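Long-range contact in phenylalanine--tRNA ligase beta subunit (Pyrococcus horikoshii, PDB 2CXI), which attaches phenylalanine to tRNA(Phe) using ATP, as part of a tetramer of two alpha and two beta subunits: residues Thr90-Glu95 with Ser263-Tyr268. Numbering follows the deposited sequence.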
loop_
_atom_site.group_PDB
_atom_site.type_symbol
_atom_site.label_atom_id
_atom_site.label_comp_id
_atom_site.label_asym_id
_atom_site.label_seq_id
_atom_site.Cartn_x
_atom_site.Cartn_y
_atom_site.Cartn_z
ATOM N N THR A 90 -4.592 10.492 -4.248
ATOM C CA THR A 90 -6.014 10.245 -4.201
ATOM C C THR A 90 -6.687 11.002 -3.057
ATOM O O THR A 90 -6.160 11.070 -1.921
ATOM C CB THR A 90 -6.256 8.729 -4.007
ATOM O OG1 THR A 90 -5.761 8.036 -5.160
ATOM C CG2 THR A 90 -7.731 8.417 -4.021
ATOM N N VAL A 91 -7.849 11.566 -3.352
ATOM C CA VAL A 91 -8.730 12.113 -2.309
ATOM C C VAL A 91 -10.063 11.365 -2.363
ATOM O O VAL A 91 -10.620 11.205 -3.420
ATOM C CB VAL A 91 -8.985 13.646 -2.490
ATOM C CG1 VAL A 91 -9.913 14.219 -1.376
ATOM C CG2 VAL A 91 -7.656 14.366 -2.585
ATOM N N TYR A 92 -10.554 10.930 -1.204
ATOM C CA TYR A 92 -11.858 10.265 -1.121
ATOM C C TYR A 92 -12.919 11.222 -0.644
ATOM O O TYR A 92 -12.732 11.885 0.382
ATOM C CB TYR A 92 -11.768 9.076 -0.169
ATOM C CG TYR A 92 -10.764 8.066 -0.661
ATOM C CD1 TYR A 92 -11.143 7.101 -1.618
ATOM C CD2 TYR A 92 -9.428 8.076 -0.198
ATOM C CE1 TYR A 92 -10.216 6.168 -2.084
ATOM C CE2 TYR A 92 -8.499 7.124 -0.657
ATOM C CZ TYR A 92 -8.920 6.163 -1.582
ATOM O OH TYR A 92 -8.026 5.234 -2.087
ATOM N N VAL A 93 -14.007 11.317 -1.410
ATOM C CA VAL A 93 -15.195 12.085 -0.982
ATOM C C VAL A 93 -16.338 11.200 -0.468
ATOM O O VAL A 93 -16.918 10.400 -1.224
ATOM C CB VAL A 93 -15.686 13.042 -2.115
ATOM C CG1 VAL A 93 -16.912 13.859 -1.653
ATOM C CG2 VAL A 93 -14.548 13.937 -2.528
ATOM N N ASP A 94 -16.634 11.361 0.823
ATOM C CA ASP A 94 -17.656 10.589 1.532
ATOM C C ASP A 94 -19.077 10.801 0.993
ATOM O O ASP A 94 -19.575 11.948 0.911
ATOM C CB ASP A 94 -17.616 11.016 2.992
ATOM C CG ASP A 94 -18.352 10.083 3.907
ATOM O OD1 ASP A 94 -19.057 9.140 3.453
ATOM O OD2 ASP A 94 -18.274 10.247 5.123
ATOM N N GLU A 95 -19.745 9.705 0.619
ATOM C CA GLU A 95 -21.127 9.800 0.144
ATOM C C GLU A 95 -22.049 10.331 1.206
ATOM O O GLU A 95 -23.087 10.911 0.899
ATOM C CB GLU A 95 -21.654 8.453 -0.380
ATOM C CG GLU A 95 -21.786 7.354 0.664
ATOM C CD GLU A 95 -22.384 6.073 0.066
ATOM O OE1 GLU A 95 -22.972 6.136 -1.057
ATOM O OE2 GLU A 95 -22.253 5.004 0.715
ATOM N N SER A 263 -2.683 16.951 -11.293
ATOM C CA SER A 263 -4.040 16.516 -11.060
ATOM C C SER A 263 -4.089 15.482 -9.941
ATOM O O SER A 263 -3.088 14.828 -9.637
ATOM C CB SER A 263 -4.679 15.941 -12.325
ATOM O OG SER A 263 -4.037 14.766 -12.740
ATOM N N VAL A 264 -5.254 15.355 -9.321
ATOM C CA VAL A 264 -5.438 14.339 -8.307
ATOM C C VAL A 264 -6.663 13.501 -8.714
ATOM O O VAL A 264 -7.524 13.966 -9.500
ATOM C CB VAL A 264 -5.480 14.888 -6.821
ATOM C CG1 VAL A 264 -4.716 16.224 -6.620
ATOM C CG2 VAL A 264 -6.837 14.941 -6.248
ATOM N N ARG A 265 -6.686 12.255 -8.233
ATOM C CA ARG A 265 -7.795 11.313 -8.454
ATOM C C ARG A 265 -8.794 11.497 -7.327
ATOM O O ARG A 265 -8.449 11.363 -6.156
ATOM C CB ARG A 265 -7.213 9.875 -8.448
ATOM C CG ARG A 265 -8.171 8.767 -8.772
ATOM C CD ARG A 265 -7.439 7.394 -8.994
ATOM N NE ARG A 265 -7.194 6.819 -7.710
ATOM C CZ ARG A 265 -7.889 5.836 -7.146
ATOM N NH1 ARG A 265 -8.874 5.197 -7.770
ATOM N NH2 ARG A 265 -7.544 5.475 -5.930
ATOM N N VAL A 266 -10.034 11.835 -7.664
ATOM C CA VAL A 266 -10.998 12.122 -6.649
ATOM C C VAL A 266 -12.072 11.033 -6.742
ATOM O O VAL A 266 -12.785 10.960 -7.748
ATOM C CB VAL A 266 -11.656 13.502 -6.788
ATOM C CG1 VAL A 266 -12.498 13.829 -5.527
ATOM C CG2 VAL A 266 -10.600 14.613 -7.054
ATOM N N VAL A 267 -12.180 10.258 -5.673
ATOM C CA VAL A 267 -13.018 9.043 -5.603
ATOM C C VAL A 267 -14.305 9.287 -4.813
ATOM O O VAL A 267 -14.320 9.557 -3.573
ATOM C CB VAL A 267 -12.177 7.811 -5.085
ATOM C CG1 VAL A 267 -13.004 6.461 -5.160
ATOM C CG2 VAL A 267 -10.940 7.661 -5.880
ATOM N N TYR A 268 -15.405 9.217 -5.540
ATOM C CA TYR A 268 -16.725 9.267 -4.970
ATOM C C TYR A 268 -17.272 7.834 -4.906
ATOM O O TYR A 268 -16.656 6.933 -5.428
ATOM C CB TYR A 268 -17.627 10.135 -5.844
ATOM C CG TYR A 268 -17.361 11.639 -5.761
ATOM C CD1 TYR A 268 -16.225 12.200 -6.361
ATOM C CD2 TYR A 268 -18.239 12.485 -5.060
ATOM C CE1 TYR A 268 -15.985 13.614 -6.304
ATOM C CE2 TYR A 268 -17.994 13.883 -4.972
ATOM C CZ TYR A 268 -16.879 14.414 -5.594
ATOM O OH TYR A 268 -16.671 15.771 -5.532
HETATM O O HOH W 1 -8.852 3.751 -4.196
#
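Val-93 sets its CB squarely over one face of the Tyr-268 ring, 3.8 Å from the centroid and 13° off the normal, a CH-pi contact. Its CG1 rests on Tyr-268 CE2 (3.5 Å), while its CG2 touches Val-266 CG1 at 3.6 Å. Farther along, Val-91 CG2 meets Val-264 CG2; Val-91, Val-264 and Val-266 also touch Tyr-106 of strand 103-110. On the other face Val-267 is the bump: its CB packs obliquely against Tyr-92 CD1 (3.7 Å), and its CG2 fills the hollow between Thr-90 CG2, Tyr-92 CE1 and the guanidinium of Arg-265, over whose rim it lies. That arginine, bent at chi3 (82°), curls back along Thr-90, whose OG1 receives NE and NH2 side-on, both at 3.2 Å; NH1 pairs with Glu-272, and a water bridges NH2 to Tyr-92 OH. A leucine at Arg-265 would probably cost Thr-90 OG1 both donors and Glu-272 its salt-bridge mate. Parallel pairing in this N-terminal fragment rests on Val-91 N to Arg-265 O and Val-267 N to Val-91 O (both 2.9 Å), then Val-93 N to Val-267 O. Backbone Gly-16 O and Ser-18 N of the second subunit hydrogen-bond Thr-90 OG1 and Tyr-92 OH, respectively, implying a hydrocarbon face packed within the chain and a mixed one whose polar ends reach the subunit interface.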